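Long-range contacts in serine hydrolase CCSP0084 (Cycloclasticus sp. P1, PDB 4I3F), which is a serine hydrolase of the alpha/beta hydrolase family, probably acting as an esterase and as a carbon-carbon bond hydrolase on meta-cleavage products of aromatic degradation: residues Thr45-His51 and His75-Ile81; Ile116-Val122 and Glu140-Val146. All coordinates share one frame; numbering follows the deposited sequence.

Contact 1 of 2, residues Thr45-His51 and His75-Ile81; sequences TSILLLH and HCLAPDI
One face of the His-51 imidazole is covered by Ile-81, whose CD1 stands almost exactly over the ring centre, 3.8 Å from the His-51 ring centroid and 3° off its normal, a CH-pi contact. CA of Asp-80 lies at the edge, in the ring plane, while Phe-84 meets the ring edge-to-face. With CG placed between its own backbone N and carbonyl carbon (chi1 70°), the imidazole is folded back toward Ile-81, and the two side chains run past each other in opposite directions. The second imidazole, of His-75, carries CD1 of its own strand-mate Leu-77 over one face and meets CB of Ser-46 obliquely; its NE2 is hydrogen-bonded to Glu-38. Between the two rings, strands 46-50 and 75-79 run parallel as neighbours in the central sheet of the alpha/beta hydrolase fold. Their hydrogen bonds alternate: Ile-47 N gives to His-75 O at 2.8 Å, and Leu-77 N to Ile-47 O at 2.9 Å, nearly straight at 172°. Pro-79, with no N-H to give, suits the point where direct pairing stops. There a water takes over, donating to Leu-49 O at 2.7 Å and to Pro-79 O at 2.7 Å. Leucines fill both faces: Leu-48 CD1 packs on Pro-79 CD at 3.7 Å, the side chains crossing at about a right angle beneath Gln-107 of helix 96-113, whereas Leu-49 CD1 reaches Cys-76 CB at 4.0 Å on the face that helix 59-63 covers through Trp-63.

Contact 2 of 2, residues Ile116-Val122 and Glu140-Val146; sequences IEQTHIV and ERFKKAV. With NA (sodium ion), chain D.
Bends at chi2 (-54°) and chi3 (-68°) curl the Arg-141 side chain back to the turn ahead of strand 119-124, where the edge of its guanidinium meets two successive carbonyls: NE gives to Glu-117 O at 2.7 Å and NH2 to Ile-116 O at 2.8 Å, both acceptors in the guanidinium plane. The Glu-117 carboxylate lies out of that plane, making a long salt bridge by charge alone, and Asp-112 pairs with NH1. These segments begin and end a beta-alpha-beta crossover, in which strands 119-124 and 142-148 lie parallel with helix 126-137 between them in sequence. A beta bulge, with Lys-143 and Lys-144 opposite His-120, shifts their register by one residue. Thr-119 O still accepts from Lys-143 N, but the extra residue turns Lys-144 N toward a side chain: ND1 of His-120 accepts it at 3.0 Å, exactly in the ring plane, which leaves ND1 without a proton. Histidine suits the place, offering an acceptor nitrogen at its edge and a flat face on which Lys-143 CE rests, 3.8 Å from the His-120 ring centroid. On the side covered by helix 126-137, Ile-121 CD1 touches Phe-142 CE2 at 3.7 Å. At the outer end Gln-118 NE2 gives to Glu-140 O at 2.9 Å. Glu-140 and His-138 bind a sodium ion, and one water of that site, 2.9 Å from the sodium, also accepts from Arg-141 NH1 at 3.0 Å.

Contact 1 closes in sequence before contact 2 opens, and their centres lie 10 Å apart on the same side of the chain's centre. Both belong to one mixed sheet, where strands 75-79, 46-50, 119-124 and 142-148 stand in that order. The inner pair joins the contacts: Leu-50 N to Val-122 O and Leu-48 O to Val-122 N, each 2.8 Å, are probable hydrogen bonds, while Ser-46 OG and Thr-119 OG1 are hydrogen-bonded. Four parallel strands thus form one continuous platform. Strand 119-124 leads into a Gly-123, Ser-125, Gly-127 pattern consistent with a nucleophile elbow; Leu-50 and Val-122 both touch it, so strands 46-50 and 142-148 lie on either side of the strand that carries the probable elbow.

Contact 1 of 2, residues Thr45-His51 and His75-Ile81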
loop_
_atom_site.group_PDB
_atom_site.type_symbol
_atom_site.label_atom_id
_atom_site.label_comp_id
_atom_site.label_asym_id
_atom_site.label_seq_id
_atom_site.Cartn_x
_atom_site.Cartn_y
_atom_site.Cartn_z
ATOM N N THR A 45 -4.512 20.739 -1.934
ATOM C CA THR A 45 -5.138 19.497 -1.488
ATOM C C THR A 45 -4.109 18.375 -1.550
ATOM O O THR A 45 -3.351 18.277 -2.520
ATOM C CB THR A 45 -6.352 19.144 -2.352
ATOM O OG1 THR A 45 -7.282 20.237 -2.347
ATOM C CG2 THR A 45 -7.035 17.880 -1.836
ATOM N N SER A 46 -4.070 17.538 -0.517
ATOM C CA SER A 46 -3.044 16.499 -0.444
ATOM C C SER A 46 -3.567 15.087 -0.693
ATOM O O SER A 46 -4.760 14.812 -0.542
ATOM C CB SER A 46 -2.301 16.563 0.894
ATOM O OG SER A 46 -3.172 16.330 1.982
ATOM N N ILE A 47 -2.650 14.204 -1.098
ATOM C CA ILE A 47 -2.913 12.773 -1.207
ATOM C C ILE A 47 -1.787 12.050 -0.479
ATOM O O ILE A 47 -0.607 12.313 -0.738
ATOM C CB ILE A 47 -2.921 12.285 -2.669
ATOM C CG1 ILE A 47 -3.888 13.093 -3.533
ATOM C CG2 ILE A 47 -3.275 10.803 -2.735
ATOM C CD1 ILE A 47 -3.764 12.770 -5.029
ATOM N N LEU A 48 -2.155 11.167 0.448
ATOM C CA LEU A 48 -1.198 10.321 1.160
ATOM C C LEU A 48 -1.233 8.959 0.480
ATOM O O LEU A 48 -2.296 8.348 0.380
ATOM C CB LEU A 48 -1.613 10.180 2.630
ATOM C CG LEU A 48 -0.792 9.222 3.509
ATOM C CD1 LEU A 48 0.650 9.697 3.620
ATOM C CD2 LEU A 48 -1.405 9.078 4.895
ATOM N N LEU A 49 -0.083 8.490 -0.002
ATOM C CA LEU A 49 -0.029 7.219 -0.726
ATOM C C LEU A 49 0.709 6.178 0.100
ATOM O O LEU A 49 1.857 6.397 0.506
ATOM C CB LEU A 49 0.660 7.389 -2.091
ATOM C CG LEU A 49 -0.092 8.300 -3.069
ATOM C CD1 LEU A 49 0.542 9.681 -3.093
ATOM C CD2 LEU A 49 -0.148 7.706 -4.465
ATOM N N LEU A 50 0.055 5.046 0.337
ATOM C CA LEU A 50 0.609 4.005 1.208
ATOM C C LEU A 50 0.902 2.743 0.406
ATOM O O LEU A 50 -0.007 2.130 -0.173
ATOM C CB LEU A 50 -0.356 3.708 2.368
ATOM C CG LEU A 50 -0.721 4.893 3.268
ATOM C CD1 LEU A 50 -1.630 4.457 4.419
ATOM C CD2 LEU A 50 0.540 5.553 3.810
ATOM N N HIS A 51 2.178 2.359 0.374
ATOM C CA HIS A 51 2.656 1.247 -0.448
ATOM C C HIS A 51 2.292 -0.147 0.093
ATOM O O HIS A 51 1.720 -0.266 1.179
ATOM C CB HIS A 51 4.169 1.369 -0.615
ATOM C CG HIS A 51 4.942 1.100 0.638
ATOM N ND1 HIS A 51 5.641 2.080 1.312
ATOM C CD2 HIS A 51 5.159 -0.050 1.318
ATOM C CE1 HIS A 51 6.241 1.542 2.361
ATOM N NE2 HIS A 51 5.961 0.255 2.390
ATOM N N HIS A 75 -0.801 17.804 -3.727
ATOM C CA HIS A 75 0.350 17.652 -2.844
ATOM C C HIS A 75 0.442 16.195 -2.441
ATOM O O HIS A 75 -0.391 15.701 -1.683
ATOM C CB HIS A 75 0.173 18.530 -1.601
ATOM C CG HIS A 75 1.261 18.377 -0.582
ATOM N ND1 HIS A 75 1.140 18.850 0.707
ATOM C CD2 HIS A 75 2.484 17.796 -0.655
ATOM C CE1 HIS A 75 2.240 18.570 1.384
ATOM N NE2 HIS A 75 3.073 17.935 0.579
ATOM N N CYS A 76 1.456 15.497 -2.944
ATOM C CA CYS A 76 1.594 14.071 -2.668
ATOM C C CYS A 76 2.587 13.789 -1.553
ATOM O O CYS A 76 3.701 14.312 -1.564
ATOM C CB CYS A 76 2.036 13.334 -3.930
ATOM S SG CYS A 76 0.813 13.391 -5.257
ATOM N N LEU A 77 2.176 12.950 -0.601
ATOM C CA LEU A 77 3.062 12.464 0.448
ATOM C C LEU A 77 3.111 10.940 0.348
ATOM O O LEU A 77 2.075 10.279 0.401
ATOM C CB LEU A 77 2.565 12.898 1.831
ATOM C CG LEU A 77 2.452 14.415 2.008
ATOM C CD1 LEU A 77 1.050 14.910 1.684
ATOM C CD2 LEU A 77 2.865 14.827 3.417
ATOM N N ALA A 78 4.312 10.388 0.177
ATOM C CA ALA A 78 4.475 8.936 0.056
ATOM C C ALA A 78 5.583 8.462 0.981
ATOM O O ALA A 78 6.759 8.488 0.615
ATOM C CB ALA A 78 4.798 8.555 -1.386
ATOM N N PRO A 79 5.219 8.045 2.197
ATOM C CA PRO A 79 6.258 7.622 3.141
ATOM C C PRO A 79 6.623 6.147 3.003
ATOM O O PRO A 79 5.796 5.346 2.550
ATOM C CB PRO A 79 5.579 7.835 4.492
ATOM C CG PRO A 79 4.094 7.528 4.193
ATOM C CD PRO A 79 3.884 8.135 2.826
ATOM N N ASP A 80 7.847 5.798 3.392
ATOM C CA ASP A 80 8.158 4.403 3.677
ATOM C C ASP A 80 7.386 4.066 4.946
ATOM O O ASP A 80 7.478 4.768 5.957
ATOM C CB ASP A 80 9.657 4.175 3.904
ATOM C CG ASP A 80 10.479 4.232 2.617
ATOM O OD1 ASP A 80 9.902 4.392 1.518
ATOM O OD2 ASP A 80 11.721 4.108 2.711
ATOM N N ILE A 81 6.601 3.001 4.882
ATOM C CA ILE A 81 5.775 2.594 6.009
ATOM C C ILE A 81 6.694 1.948 7.042
ATOM O O ILE A 81 7.720 1.364 6.691
ATOM C CB ILE A 81 4.638 1.676 5.506
ATOM C CG1 ILE A 81 3.705 2.479 4.597
ATOM C CG2 ILE A 81 3.833 1.081 6.644
ATOM C CD1 ILE A 81 2.674 1.626 3.878
HETATM O O HOH W 1 3.974 4.769 0.620
#

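Contact 2 of 2, residues Ile116-Val122 and Glu140-Val146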
loop_
_atom_site.group_PDB
_atom_site.type_symbol
_atom_site.label_atom_id
_atom_site.label_comp_id
_atom_site.label_asym_id
_atom_site.label_seq_id
_atom_site.Cartn_x
_atom_site.Cartn_y
_atom_site.Cartn_z
ATOM N N ILE A 116 -1.165 18.936 8.317
ATOM C CA ILE A 116 -2.260 18.623 7.404
ATOM C C ILE A 116 -3.454 18.064 8.172
ATOM O O ILE A 116 -3.368 16.988 8.774
ATOM C CB ILE A 116 -1.816 17.609 6.324
ATOM C CG1 ILE A 116 -0.772 18.246 5.397
ATOM C CG2 ILE A 116 -3.030 17.102 5.530
ATOM C CD1 ILE A 116 -0.080 17.263 4.456
ATOM N N GLU A 117 -4.571 18.786 8.150
ATOM C CA GLU A 117 -5.740 18.359 8.916
ATOM C C GLU A 117 -6.498 17.229 8.222
ATOM O O GLU A 117 -6.886 16.245 8.865
ATOM C CB GLU A 117 -6.664 19.544 9.219
ATOM C CG GLU A 117 -7.928 19.174 10.012
ATOM C CD GLU A 117 -7.633 18.453 11.334
ATOM O OE1 GLU A 117 -6.556 18.679 11.936
ATOM O OE2 GLU A 117 -8.491 17.656 11.776
ATOM N N GLN A 118 -6.701 17.364 6.913
ATOM C CA GLN A 118 -7.408 16.341 6.144
ATOM C C GLN A 118 -6.674 16.048 4.848
ATOM O O GLN A 118 -6.135 16.966 4.216
ATOM C CB GLN A 118 -8.826 16.803 5.810
ATOM C CG GLN A 118 -9.737 17.010 7.005
ATOM C CD GLN A 118 -11.200 17.076 6.597
ATOM O OE1 GLN A 118 -11.581 17.874 5.739
ATOM N NE2 GLN A 118 -12.024 16.219 7.194
ATOM N N THR A 119 -6.684 14.783 4.441
ATOM C CA THR A 119 -5.999 14.365 3.218
ATOM C C THR A 119 -6.795 13.312 2.444
ATOM O O THR A 119 -7.552 12.537 3.038
ATOM C CB THR A 119 -4.582 13.822 3.544
ATOM O OG1 THR A 119 -3.854 13.592 2.332
ATOM C CG2 THR A 119 -4.666 12.513 4.329
ATOM N N HIS A 120 -6.647 13.293 1.118
ATOM C CA HIS A 120 -7.061 12.125 0.349
ATOM C C HIS A 120 -6.055 11.018 0.630
ATOM O O HIS A 120 -4.947 11.289 1.096
ATOM C CB HIS A 120 -7.070 12.411 -1.157
ATOM C CG HIS A 120 -8.121 13.383 -1.610
ATOM N ND1 HIS A 120 -9.447 13.297 -1.237
ATOM C CD2 HIS A 120 -8.040 14.436 -2.460
ATOM C CE1 HIS A 120 -10.130 14.268 -1.819
ATOM N NE2 HIS A 120 -9.300 14.973 -2.568
ATOM N N ILE A 121 -6.411 9.775 0.326
ATOM C CA ILE A 121 -5.525 8.655 0.631
ATOM C C ILE A 121 -5.640 7.543 -0.411
ATOM O O ILE A 121 -6.731 7.272 -0.933
ATOM C CB ILE A 121 -5.763 8.144 2.093
ATOM C CG1 ILE A 121 -4.792 7.019 2.467
ATOM C CG2 ILE A 121 -7.242 7.765 2.321
ATOM C CD1 ILE A 121 -4.762 6.723 3.973
ATOM N N VAL A 122 -4.496 6.945 -0.743
ATOM C CA VAL A 122 -4.430 5.811 -1.665
ATOM C C VAL A 122 -3.657 4.714 -0.959
ATOM O O VAL A 122 -2.607 4.981 -0.367
ATOM C CB VAL A 122 -3.673 6.161 -2.959
ATOM C CG1 VAL A 122 -3.643 4.956 -3.913
ATOM C CG2 VAL A 122 -4.324 7.345 -3.666
ATOM N N GLU A 140 -12.010 11.657 10.711
ATOM C CA GLU A 140 -12.006 13.098 10.478
ATOM C C GLU A 140 -10.751 13.594 9.750
ATOM O O GLU A 140 -10.701 14.745 9.305
ATOM C CB GLU A 140 -12.165 13.852 11.807
ATOM C CG GLU A 140 -10.950 13.763 12.761
ATOM C CD GLU A 140 -10.727 12.377 13.387
ATOM O OE1 GLU A 140 -11.590 11.488 13.268
ATOM O OE2 GLU A 140 -9.673 12.184 14.017
ATOM N N ARG A 141 -9.741 12.739 9.631
ATOM C CA ARG A 141 -8.482 13.162 9.030
ATOM C C ARG A 141 -8.436 12.850 7.543
ATOM O O ARG A 141 -7.432 13.130 6.883
ATOM C CB ARG A 141 -7.292 12.475 9.705
ATOM C CG ARG A 141 -7.161 12.744 11.203
ATOM C CD ARG A 141 -7.136 14.231 11.531
ATOM N NE ARG A 141 -5.932 14.906 11.047
ATOM C CZ ARG A 141 -4.773 14.941 11.701
ATOM N NH1 ARG A 141 -4.639 14.318 12.862
ATOM N NH2 ARG A 141 -3.731 15.584 11.184
ATOM N N PHE A 142 -9.511 12.270 7.009
ATOM C CA PHE A 142 -9.486 11.791 5.622
ATOM C C PHE A 142 -10.683 12.229 4.803
ATOM O O PHE A 142 -11.792 12.393 5.329
ATOM C CB PHE A 142 -9.298 10.266 5.582
ATOM C CG PHE A 142 -8.045 9.824 6.263
ATOM C CD1 PHE A 142 -8.060 9.423 7.606
ATOM C CD2 PHE A 142 -6.831 9.897 5.599
ATOM C CE1 PHE A 142 -6.883 9.067 8.246
ATOM C CE2 PHE A 142 -5.660 9.542 6.237
ATOM C CZ PHE A 142 -5.688 9.125 7.565
ATOM N N LYS A 143 -10.429 12.443 3.513
ATOM C CA LYS A 143 -11.438 12.930 2.576
ATOM C C LYS A 143 -11.873 11.755 1.706
ATOM O O LYS A 143 -12.700 10.947 2.127
ATOM C CB LYS A 143 -10.866 14.088 1.740
ATOM C CG LYS A 143 -10.692 15.401 2.527
ATOM C CD LYS A 143 -9.541 16.263 1.994
ATOM C CE LYS A 143 -9.818 16.813 0.596
ATOM N NZ LYS A 143 -10.973 17.759 0.594
ATOM N N LYS A 144 -11.307 11.636 0.507
ATOM C CA LYS A 144 -11.600 10.474 -0.340
ATOM C C LYS A 144 -10.505 9.429 -0.256
ATOM O O LYS A 144 -9.343 9.757 -0.003
ATOM C CB LYS A 144 -11.747 10.885 -1.804
ATOM C CG LYS A 144 -13.012 11.646 -2.147
ATOM C CD LYS A 144 -12.976 11.987 -3.630
ATOM C CE LYS A 144 -14.349 11.915 -4.274
ATOM N NZ LYS A 144 -15.112 13.186 -4.142
ATOM N N ALA A 145 -10.879 8.177 -0.514
ATOM C CA ALA A 145 -9.940 7.057 -0.457
ATOM C C ALA A 145 -9.964 6.224 -1.731
ATOM O O ALA A 145 -11.032 5.936 -2.281
ATOM C CB ALA A 145 -10.226 6.174 0.756
ATOM N N VAL A 146 -8.779 5.835 -2.190
ATOM C CA VAL A 146 -8.643 4.859 -3.265
ATOM C C VAL A 146 -7.891 3.657 -2.721
ATOM O O VAL A 146 -6.798 3.805 -2.167
ATOM C CB VAL A 146 -7.867 5.438 -4.457
ATOM C CG1 VAL A 146 -7.528 4.320 -5.468
ATOM C CG2 VAL A 146 -8.681 6.529 -5.137
HETATM NA NA NA D . -8.484 10.871 15.554
HETATM O O HOH W 2 -12.820 18.430 3.281
HETATM O O HOH W 3 -6.437 12.622 14.623
HETATM O O HOH W 4 -7.882 11.262 18.203
#